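Local coordinates for protein 3-oxo-glucose-6-phosphate:glutamate aminotransferase (Bacillus subtilis subsp. subtilis, PDB 4K2I) that catalyses the reversible pyridoxal phosphate-dependent transamination of 3-dehydro-glucose 6-phosphate with glutamate, giving kanosamine 6-phosphate on the way to the antibiotic neotrehalosadiamine, at residues 145-150 with 168-173; 221-226 with 239-244; 272-277 with 289-294. All blocks are in the same frame, centred on the assembly; numbering follows the deposited sequence.

Contact 1 of 3, residues 145-150 with 168-173; sequences EVIMPA and IYVDIN
The ring of Tyr-169 meets the carbonyl oxygen of Pro-149 at its edge, in the ring plane, with Pro-149 O 3.5 Å from Tyr-169 CD1. The methyl of Ala-150 comes to the same ring obliquely, Ala-150 CB 3.6 Å from Tyr-169 CD1. Met-148 runs alongside the tyrosine, both side chains pointing the same way, and its sulfur makes an oblique Met-aromatic contact, SD lying 5.1 Å from the ring centroid and 52° off the normal. Met-148 CG and SD pass Tyr-169 CE1, and the bend at chi3 (-68°) brings the terminal methyl CE back to the same atom. Beneath these side chains the backbones form the parallel pairing of a beta-alpha-beta unit, in which helix 154-162 links strand 145-148 to strand 166-169, at the margin of the main sheet within the subunit. Ile-168 N donates to Val-146 O at 2.8 Å, Met-148 N to Ile-168 O, and Val-170 N to Met-148 O. On the face opposite Tyr-169, Ile-147 meets the CG2 methyls of Ile-168 and Val-170. Ile-168 CG1 also packs on Glu-145 CB at 3.7 Å, while Glu-145 OE1 is hydrogen-bonded to Thr-189. Where the two segments separate, a water accepts from Ala-150 N and donates to Val-170 O, the latter at 2.7 Å.

Contact 2 of 3, residues 221-226 with 239-244; sequences VIEDAC and DITTLS. With PMP (4'-deoxy-4'-aminopyridoxal-5'-phosphate), chain M.
Two neighbouring parallel strands of the main sheet, 220-224 and 240-244, carry cofactor-binding residues at their C-terminal ends, and their pairing sets Asp-224 and Ser-244 about the pyridoxamine phosphate. At the other end, Asp-239 reaches back with OD2 to take Val-221 N in a nearly straight 2.7 Å bond (175°) on its anti lone pair; Arg-211 forms a salt bridge to the same oxygen. Glu-223 N donates to Ile-240 O, and Glu-223 O is gripped twice by Thr-242, through its N and through OG1 at 2.9 Å. That hydroxyl sits between the backbone N and the carbonyl carbon (chi1 63°), which turns it towards the neighbouring strand. On the face of Thr-242, Ile-222 CD1 packs against Ile-240 CG2 at 3.8 Å. On the opposite face, buried Glu-223 lies beside Thr-241, and Glu-223 OE1 accepts a hydrogen bond from Thr-241 OG1 at 2.6 Å on its anti lone pair, while OE2 is held by His-199. Asp-224 OD1 closes an Asx turn onto Cys-226 N; OD2, also bonded by Thr-156, lies 2.7 Å from the cofactor's N1. Ser-244 OG donates to phosphate O2P at 2.6 Å. An aspartate facing the pyridine nitrogen is a hallmark of fold-type I pyridoxal phosphate aminotransferases.

Contact 3 of 3, residues 272-277 with 289-294; sequences IQFSYH and INFGFN. With PMP (4'-deoxy-4'-aminopyridoxal-5'-phosphate), chain C.
The backbone leaving helix 265-275 is bridged to the loop 289-294 by two hydrogen bonds, Phe-293 N to Phe-274 O at 2.8 Å and His-277 N to Phe-293 O at 2.7 Å. This helix end and loop belong to the dimer interface of a fold-type I aminotransferase, where each subunit lends residues to its partner's cofactor site. Gly-292 passes close to the C-terminal turn of the helix, its CA 3.7 Å from Phe-274 O. Ile-289 lowers its CD1 methyl onto the centre of the Phe-274 ring, a CH-pi contact 3.8 Å from the centroid and almost exactly on the normal. The same methyl touches Gln-273 CB, so that the isoleucine tip is lodged against the helix. Phe-293 O lies over the centre of one face of the His-277 imidazole while also accepting that residue's backbone N-H in the carbonyl plane. His-277 then runs beside Asn-294, with ring and amide planes 35° apart and His-277 NE2 3.8 Å from Asn-294 CB. Phe-153 of the second subunit meets the imidazole edge-to-face. Asn-294 OD1 lies at the edge of the ring of Tyr-276, a substrate-binding residue, the two side chains side by side. With CG swung away from its own N (chi1 -172°), Asn-294 extends into the second subunit's site, where ND2 donates to phosphate O1P at 2.7 Å.

In the fold
All three contacts are largely buried, yet they sit at different depths of the subunit. Contacts 1 and 2 belong to one mixed sheet, their centres about 15 Å apart: contact 1 pairs strands at its outer margin, contact 2 lies deeper, about 10 Å from the centre of the chain. Contact 3 is built from a helix end and a loop about 26 Å from that centre, against the second subunit. The chemistry follows position. Contact 1 is mostly apolar, contact 2 adds buried carboxylates and hydroxyls, and contact 3 combines aromatic packing with two backbone bonds and an amide reaching the phosphate. Contacts 2 and 3 touch different cofactors, so the dimer's symmetry combines their roles in each active site.

Contact 1 of 3, residues 145-150 with 168-173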
loop_
_atom_site.group_PDB
_atom_site.type_symbol
_atom_site.label_atom_id
_atom_site.label_comp_id
_atom_site.label_asym_id
_atom_site.label_seq_id
_atom_site.Cartn_x
_atom_site.Cartn_y
_atom_site.Cartn_z
ATOM N N GLU B 145 -14.407 -3.029 22.779
ATOM C CA GLU B 145 -13.126 -3.337 23.402
ATOM C C GLU B 145 -12.433 -4.572 22.789
ATOM O O GLU B 145 -13.068 -5.585 22.466
ATOM C CB GLU B 145 -13.279 -3.454 24.930
ATOM C CG GLU B 145 -13.611 -2.113 25.600
ATOM C CD GLU B 145 -13.946 -2.216 27.092
ATOM O OE1 GLU B 145 -13.952 -3.332 27.658
ATOM O OE2 GLU B 145 -14.212 -1.159 27.703
ATOM N N VAL B 146 -11.124 -4.451 22.625
ATOM C CA VAL B 146 -10.280 -5.498 22.068
ATOM C C VAL B 146 -9.182 -5.822 23.061
ATOM O O VAL B 146 -8.329 -4.978 23.342
ATOM C CB VAL B 146 -9.594 -5.000 20.794
ATOM C CG1 VAL B 146 -8.607 -6.054 20.256
ATOM C CG2 VAL B 146 -10.633 -4.621 19.761
ATOM N N ILE B 147 -9.205 -7.033 23.600
ATOM C CA ILE B 147 -8.199 -7.451 24.561
ATOM C C ILE B 147 -6.923 -7.875 23.818
ATOM O O ILE B 147 -6.982 -8.647 22.865
ATOM C CB ILE B 147 -8.737 -8.606 25.476
ATOM C CG1 ILE B 147 -9.758 -8.053 26.481
ATOM C CG2 ILE B 147 -7.597 -9.272 26.224
ATOM C CD1 ILE B 147 -10.561 -9.120 27.259
ATOM N N MET B 148 -5.777 -7.366 24.252
ATOM C CA MET B 148 -4.522 -7.573 23.525
ATOM C C MET B 148 -3.320 -7.351 24.458
ATOM O O MET B 148 -3.484 -6.808 25.548
ATOM C CB MET B 148 -4.460 -6.626 22.311
ATOM C CG MET B 148 -4.558 -5.141 22.655
ATOM S SD MET B 148 -4.519 -4.056 21.211
ATOM C CE MET B 148 -2.844 -4.290 20.634
ATOM N N PRO B 149 -2.112 -7.786 24.046
ATOM C CA PRO B 149 -0.945 -7.484 24.874
ATOM C C PRO B 149 -0.408 -6.068 24.584
ATOM O O PRO B 149 -0.778 -5.449 23.574
ATOM C CB PRO B 149 0.067 -8.535 24.428
ATOM C CG PRO B 149 -0.232 -8.710 22.972
ATOM C CD PRO B 149 -1.742 -8.560 22.844
ATOM N N ALA B 150 0.455 -5.558 25.458
ATOM C CA ALA B 150 0.986 -4.206 25.282
ATOM C C ALA B 150 2.418 -4.188 24.740
ATOM O O ALA B 150 3.009 -3.116 24.561
ATOM C CB ALA B 150 0.888 -3.403 26.608
ATOM N N ILE B 168 -7.666 -2.953 25.226
ATOM C CA ILE B 168 -7.683 -3.255 26.646
ATOM C C ILE B 168 -6.473 -4.151 26.878
ATOM O O ILE B 168 -6.458 -5.287 26.435
ATOM C CB ILE B 168 -9.004 -3.956 27.046
ATOM C CG1 ILE B 168 -10.186 -2.988 26.878
ATOM C CG2 ILE B 168 -8.942 -4.488 28.478
ATOM C CD1 ILE B 168 -10.170 -1.797 27.833
ATOM N N TYR B 169 -5.441 -3.617 27.528
ATOM C CA TYR B 169 -4.185 -4.341 27.681
ATOM C C TYR B 169 -4.212 -5.324 28.843
ATOM O O TYR B 169 -4.776 -5.044 29.906
ATOM C CB TYR B 169 -2.993 -3.370 27.794
ATOM C CG TYR B 169 -2.898 -2.479 26.579
ATOM C CD1 TYR B 169 -2.468 -2.986 25.349
ATOM C CD2 TYR B 169 -3.293 -1.154 26.640
ATOM C CE1 TYR B 169 -2.422 -2.184 24.220
ATOM C CE2 TYR B 169 -3.239 -0.342 25.519
ATOM C CZ TYR B 169 -2.802 -0.864 24.316
ATOM O OH TYR B 169 -2.751 -0.053 23.211
ATOM N N VAL B 170 -3.580 -6.471 28.614
ATOM C CA VAL B 170 -3.535 -7.570 29.562
ATOM C C VAL B 170 -2.107 -8.140 29.573
ATOM O O VAL B 170 -1.429 -8.124 28.550
ATOM C CB VAL B 170 -4.610 -8.619 29.174
ATOM C CG1 VAL B 170 -4.151 -10.048 29.404
ATOM C CG2 VAL B 170 -5.901 -8.324 29.897
ATOM N N ASP B 171 -1.651 -8.604 30.736
ATOM C CA ASP B 171 -0.279 -9.081 30.934
ATOM C C ASP B 171 0.081 -10.300 30.077
ATOM O O ASP B 171 -0.786 -11.100 29.691
ATOM C CB ASP B 171 -0.062 -9.451 32.403
ATOM C CG ASP B 171 1.195 -8.831 32.992
ATOM O OD1 ASP B 171 2.024 -8.265 32.236
ATOM O OD2 ASP B 171 1.355 -8.919 34.229
ATOM N N ILE B 172 1.376 -10.445 29.814
ATOM C CA ILE B 172 1.887 -11.578 29.061
ATOM C C ILE B 172 2.417 -12.665 29.979
ATOM O O ILE B 172 2.647 -12.445 31.168
ATOM C CB ILE B 172 3.070 -11.165 28.178
ATOM C CG1 ILE B 172 4.197 -10.578 29.043
ATOM C CG2 ILE B 172 2.632 -10.199 27.115
ATOM C CD1 ILE B 172 5.520 -10.429 28.331
ATOM N N ASN B 173 2.616 -13.847 29.412
ATOM C CA ASN B 173 3.476 -14.831 30.035
ATOM C C ASN B 173 4.933 -14.369 29.866
ATOM O O ASN B 173 5.397 -14.180 28.746
ATOM C CB ASN B 173 3.245 -16.198 29.390
ATOM C CG ASN B 173 4.142 -17.273 29.964
ATOM O OD1 ASN B 173 5.360 -17.121 30.016
ATOM N ND2 ASN B 173 3.539 -18.373 30.394
HETATM O O HOH W 1 0.968 -6.982 27.835
#

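Contact 2 of 3, residues 221-226 with 239-244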
loop_
_atom_site.group_PDB
_atom_site.type_symbol
_atom_site.label_atom_id
_atom_site.label_comp_id
_atom_site.label_asym_id
_atom_site.label_seq_id
_atom_site.Cartn_x
_atom_site.Cartn_y
_atom_site.Cartn_z
ATOM N N VAL B 221 -12.200 -13.992 17.682
ATOM C CA VAL B 221 -10.747 -14.062 17.773
ATOM C C VAL B 221 -10.064 -13.714 16.441
ATOM O O VAL B 221 -10.253 -14.385 15.422
ATOM C CB VAL B 221 -10.275 -15.442 18.281
ATOM C CG1 VAL B 221 -8.776 -15.486 18.373
ATOM C CG2 VAL B 221 -10.893 -15.752 19.645
ATOM N N ILE B 222 -9.280 -12.645 16.450
ATOM C CA ILE B 222 -8.473 -12.299 15.289
ATOM C C ILE B 222 -7.025 -12.291 15.740
ATOM O O ILE B 222 -6.673 -11.610 16.699
ATOM C CB ILE B 222 -8.890 -10.941 14.698
ATOM C CG1 ILE B 222 -7.892 -10.482 13.637
ATOM C CG2 ILE B 222 -9.048 -9.887 15.817
ATOM C CD1 ILE B 222 -8.408 -9.343 12.750
ATOM N N GLU B 223 -6.187 -13.087 15.094
ATOM C CA GLU B 223 -4.812 -13.208 15.557
ATOM C C GLU B 223 -3.846 -12.422 14.691
ATOM O O GLU B 223 -3.969 -12.374 13.459
ATOM C CB GLU B 223 -4.379 -14.669 15.650
ATOM C CG GLU B 223 -4.398 -15.382 14.327
ATOM C CD GLU B 223 -4.092 -16.856 14.452
ATOM O OE1 GLU B 223 -4.380 -17.571 13.474
ATOM O OE2 GLU B 223 -3.551 -17.294 15.503
ATOM N N ASP B 224 -2.899 -11.774 15.357
ATOM C CA ASP B 224 -1.834 -11.072 14.670
ATOM C C ASP B 224 -0.691 -12.062 14.512
ATOM O O ASP B 224 0.121 -12.242 15.425
ATOM C CB ASP B 224 -1.393 -9.839 15.474
ATOM C CG ASP B 224 -0.270 -9.062 14.800
ATOM O OD1 ASP B 224 0.325 -9.572 13.827
ATOM O OD2 ASP B 224 0.028 -7.936 15.252
ATOM N N ALA B 225 -0.635 -12.703 13.348
ATOM C CA ALA B 225 0.429 -13.653 13.037
ATOM C C ALA B 225 1.400 -13.036 12.041
ATOM O O ALA B 225 2.033 -13.741 11.251
ATOM C CB ALA B 225 -0.165 -14.932 12.461
ATOM N N CYS B 226 1.521 -11.713 12.072
ATOM C CA CYS B 226 2.385 -11.038 11.116
ATOM C C CYS B 226 3.844 -11.506 11.163
ATOM O O CYS B 226 4.543 -11.436 10.154
ATOM C CB CYS B 226 2.250 -9.520 11.227
ATOM S SG CYS B 226 0.598 -8.987 10.665
ATOM N N ASP B 239 -10.927 -16.881 14.255
ATOM C CA ASP B 239 -11.884 -16.501 13.221
ATOM C C ASP B 239 -11.162 -15.860 12.033
ATOM O O ASP B 239 -11.476 -16.141 10.888
ATOM C CB ASP B 239 -12.946 -15.558 13.769
ATOM C CG ASP B 239 -13.700 -16.158 14.923
ATOM O OD1 ASP B 239 -14.521 -17.070 14.678
ATOM O OD2 ASP B 239 -13.464 -15.734 16.073
ATOM N N ILE B 240 -10.190 -15.003 12.321
ATOM C CA ILE B 240 -9.371 -14.389 11.283
ATOM C C ILE B 240 -7.885 -14.486 11.618
ATOM O O ILE B 240 -7.478 -14.227 12.748
ATOM C CB ILE B 240 -9.749 -12.906 11.061
ATOM C CG1 ILE B 240 -11.104 -12.809 10.361
ATOM C CG2 ILE B 240 -8.675 -12.174 10.238
ATOM C CD1 ILE B 240 -11.364 -11.476 9.758
ATOM N N THR B 241 -7.083 -14.868 10.628
ATOM C CA THR B 241 -5.631 -14.806 10.746
ATOM C C THR B 241 -5.070 -13.678 9.871
ATOM O O THR B 241 -5.464 -13.535 8.715
ATOM C CB THR B 241 -4.983 -16.125 10.313
ATOM O OG1 THR B 241 -5.493 -17.204 11.113
ATOM C CG2 THR B 241 -3.450 -16.042 10.451
ATOM N N THR B 242 -4.151 -12.882 10.413
ATOM C CA THR B 242 -3.522 -11.821 9.637
ATOM C C THR B 242 -2.027 -12.073 9.475
ATOM O O THR B 242 -1.363 -12.510 10.405
ATOM C CB THR B 242 -3.750 -10.418 10.262
ATOM O OG1 THR B 242 -3.140 -10.353 11.558
ATOM C CG2 THR B 242 -5.239 -10.122 10.386
ATOM N N LEU B 243 -1.511 -11.778 8.287
ATOM C CA LEU B 243 -0.103 -11.965 7.967
ATOM C C LEU B 243 0.462 -10.662 7.411
ATOM O O LEU B 243 -0.283 -9.844 6.882
ATOM C CB LEU B 243 0.068 -13.071 6.916
ATOM C CG LEU B 243 -0.322 -14.502 7.331
ATOM C CD1 LEU B 243 -0.316 -15.434 6.134
ATOM C CD2 LEU B 243 0.605 -15.031 8.421
ATOM N N SER B 244 1.771 -10.472 7.569
ATOM C CA SER B 244 2.506 -9.413 6.887
ATOM C C SER B 244 3.536 -10.025 5.937
ATOM O O SER B 244 4.159 -11.040 6.269
ATOM C CB SER B 244 3.250 -8.535 7.884
ATOM O OG SER B 244 4.166 -7.711 7.189
HETATM N N1 PMP M . 2.057 -6.875 13.737
HETATM C C2 PMP M . 3.355 -7.214 14.048
HETATM C C2A PMP M . 3.597 -8.072 15.268
HETATM C C3 PMP M . 4.392 -6.743 13.215
HETATM O O3 PMP M . 5.707 -7.030 13.452
HETATM C C4 PMP M . 4.108 -5.952 12.112
HETATM C C4A PMP M . 5.270 -5.451 11.230
HETATM N N4A PMP M . 6.538 -5.274 11.956
HETATM C C5 PMP M . 2.770 -5.628 11.835
HETATM C C6 PMP M . 1.764 -6.095 12.655
HETATM C C5A PMP M . 2.376 -4.776 10.660
HETATM O O4P PMP M . 2.691 -5.414 9.454
HETATM P P PMP M . 2.929 -4.543 8.125
HETATM O O1P PMP M . 1.899 -3.442 8.082
HETATM O O2P PMP M . 2.877 -5.456 6.896
HETATM O O3P PMP M . 4.300 -3.848 8.268
#

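Contact 3 of 3, residues 272-277 with 289-294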
loop_
_atom_site.group_PDB
_atom_site.type_symbol
_atom_site.label_atom_id
_atom_site.label_comp_id
_atom_site.label_asym_id
_atom_site.label_seq_id
_atom_site.Cartn_x
_atom_site.Cartn_y
_atom_site.Cartn_z
ATOM N N ILE B 272 -13.253 -8.576 1.551
ATOM C CA ILE B 272 -13.097 -8.104 0.180
ATOM C C ILE B 272 -13.754 -6.736 -0.010
ATOM O O ILE B 272 -13.151 -5.830 -0.601
ATOM C CB ILE B 272 -13.602 -9.138 -0.850
ATOM C CG1 ILE B 272 -12.778 -10.424 -0.726
ATOM C CG2 ILE B 272 -13.493 -8.586 -2.267
ATOM C CD1 ILE B 272 -13.285 -11.602 -1.570
ATOM N N GLN B 273 -14.961 -6.566 0.528
ATOM C CA GLN B 273 -15.661 -5.299 0.377
ATOM C C GLN B 273 -14.898 -4.154 1.045
ATOM O O GLN B 273 -14.745 -3.090 0.448
ATOM C CB GLN B 273 -17.100 -5.392 0.910
ATOM C CG GLN B 273 -17.969 -6.381 0.129
ATOM C CD GLN B 273 -19.226 -6.770 0.875
ATOM O OE1 GLN B 273 -19.393 -6.434 2.042
ATOM N NE2 GLN B 273 -20.119 -7.481 0.201
ATOM N N PHE B 274 -14.429 -4.366 2.277
ATOM C CA PHE B 274 -13.637 -3.351 2.971
ATOM C C PHE B 274 -12.297 -3.095 2.275
ATOM O O PHE B 274 -11.773 -1.987 2.326
ATOM C CB PHE B 274 -13.410 -3.704 4.451
ATOM C CG PHE B 274 -14.531 -3.263 5.366
ATOM C CD1 PHE B 274 -14.724 -1.917 5.652
ATOM C CD2 PHE B 274 -15.386 -4.200 5.940
ATOM C CE1 PHE B 274 -15.756 -1.502 6.486
ATOM C CE2 PHE B 274 -16.412 -3.800 6.775
ATOM C CZ PHE B 274 -16.602 -2.442 7.049
ATOM N N SER B 275 -11.756 -4.112 1.610
ATOM C CA SER B 275 -10.419 -4.003 1.023
ATOM C C SER B 275 -10.460 -3.182 -0.259
ATOM O O SER B 275 -9.432 -2.727 -0.754
ATOM C CB SER B 275 -9.842 -5.395 0.715
ATOM O OG SER B 275 -10.399 -5.924 -0.488
ATOM N N TYR B 276 -11.650 -3.017 -0.818
ATOM C CA TYR B 276 -11.764 -2.299 -2.079
ATOM C C TYR B 276 -13.021 -1.420 -2.142
ATOM O O TYR B 276 -14.013 -1.773 -2.792
ATOM C CB TYR B 276 -11.684 -3.275 -3.261
ATOM C CG TYR B 276 -11.446 -2.572 -4.570
ATOM C CD1 TYR B 276 -10.337 -1.755 -4.741
ATOM C CD2 TYR B 276 -12.334 -2.710 -5.635
ATOM C CE1 TYR B 276 -10.110 -1.099 -5.933
ATOM C CE2 TYR B 276 -12.117 -2.051 -6.839
ATOM C CZ TYR B 276 -11.000 -1.248 -6.977
ATOM O OH TYR B 276 -10.767 -0.582 -8.154
ATOM N N HIS B 277 -12.972 -0.301 -1.410
ATOM C CA HIS B 277 -13.922 0.811 -1.539
ATOM C C HIS B 277 -15.375 0.521 -1.162
ATOM O O HIS B 277 -16.253 1.326 -1.462
ATOM C CB HIS B 277 -13.873 1.391 -2.956
ATOM C CG HIS B 277 -12.584 2.072 -3.270
ATOM N ND1 HIS B 277 -12.144 3.177 -2.575
ATOM C CD2 HIS B 277 -11.621 1.788 -4.179
ATOM C CE1 HIS B 277 -10.970 3.554 -3.054
ATOM N NE2 HIS B 277 -10.632 2.730 -4.029
ATOM N N ILE B 289 -21.593 -1.506 0.978
ATOM C CA ILE B 289 -21.449 -1.062 2.367
ATOM C C ILE B 289 -21.084 0.421 2.416
ATOM O O ILE B 289 -20.687 0.988 1.408
ATOM C CB ILE B 289 -20.419 -1.901 3.151
ATOM C CG1 ILE B 289 -19.091 -1.937 2.394
ATOM C CG2 ILE B 289 -20.966 -3.317 3.414
ATOM C CD1 ILE B 289 -17.921 -2.468 3.209
ATOM N N ASN B 290 -21.229 1.043 3.582
ATOM C CA ASN B 290 -21.012 2.484 3.723
ATOM C C ASN B 290 -19.696 3.023 3.150
ATOM O O ASN B 290 -19.684 4.080 2.517
ATOM C CB ASN B 290 -21.171 2.898 5.185
ATOM C CG ASN B 290 -22.573 2.651 5.693
ATOM O OD1 ASN B 290 -23.477 2.352 4.905
ATOM N ND2 ASN B 290 -22.773 2.784 7.006
ATOM N N PHE B 291 -18.596 2.306 3.371
ATOM C CA PHE B 291 -17.311 2.702 2.799
ATOM C C PHE B 291 -16.307 1.568 2.814
ATOM O O PHE B 291 -16.512 0.537 3.459
ATOM C CB PHE B 291 -16.702 3.864 3.582
ATOM C CG PHE B 291 -16.305 3.496 4.979
ATOM C CD1 PHE B 291 -15.008 3.095 5.266
ATOM C CD2 PHE B 291 -17.244 3.525 6.011
ATOM C CE1 PHE B 291 -14.646 2.742 6.550
ATOM C CE2 PHE B 291 -16.888 3.178 7.295
ATOM C CZ PHE B 291 -15.578 2.786 7.565
ATOM N N GLY B 292 -15.186 1.793 2.142
ATOM C CA GLY B 292 -14.078 0.863 2.183
ATOM C C GLY B 292 -12.775 1.575 1.890
ATOM O O GLY B 292 -12.742 2.800 1.730
ATOM N N PHE B 293 -11.701 0.804 1.808
ATOM C CA PHE B 293 -10.382 1.363 1.622
ATOM C C PHE B 293 -9.852 0.993 0.244
ATOM O O PHE B 293 -10.557 0.388 -0.563
ATOM C CB PHE B 293 -9.437 0.847 2.710
ATOM C CG PHE B 293 -9.908 1.131 4.116
ATOM C CD1 PHE B 293 -9.612 2.335 4.734
ATOM C CD2 PHE B 293 -10.638 0.184 4.825
ATOM C CE1 PHE B 293 -10.043 2.600 6.037
ATOM C CE2 PHE B 293 -11.077 0.441 6.122
ATOM C CZ PHE B 293 -10.778 1.647 6.731
ATOM N N ASN B 294 -8.611 1.381 -0.025
ATOM C CA ASN B 294 -7.923 0.967 -1.227
ATOM C C ASN B 294 -6.752 0.142 -0.753
ATOM O O ASN B 294 -5.603 0.604 -0.760
ATOM C CB ASN B 294 -7.448 2.176 -2.025
ATOM C CG ASN B 294 -6.886 1.790 -3.376
ATOM O OD1 ASN B 294 -6.976 0.635 -3.783
ATOM N ND2 ASN B 294 -6.304 2.754 -4.080
HETATM N N1 PMP C . -9.830 10.612 -6.528
HETATM C C2 PMP C . -10.068 10.426 -7.879
HETATM C C2A PMP C . -10.802 11.482 -8.675
HETATM C C3 PMP C . -9.615 9.252 -8.506
HETATM O O3 PMP C . -9.847 9.057 -9.844
HETATM C C4 PMP C . -8.935 8.288 -7.773
HETATM C C4A PMP C . -8.453 7.004 -8.461
HETATM N N4A PMP C . -9.342 6.588 -9.551
HETATM C C5 PMP C . -8.713 8.504 -6.404
HETATM C C6 PMP C . -9.169 9.667 -5.800
HETATM C C5A PMP C . -7.992 7.493 -5.552
HETATM O O4P PMP C . -6.655 7.343 -5.960
HETATM P P PMP C . -5.853 5.970 -5.657
HETATM O O1P PMP C . -6.164 5.458 -4.275
HETATM O O2P PMP C . -4.360 6.222 -5.856
HETATM O O3P PMP C . -6.395 4.922 -6.646
#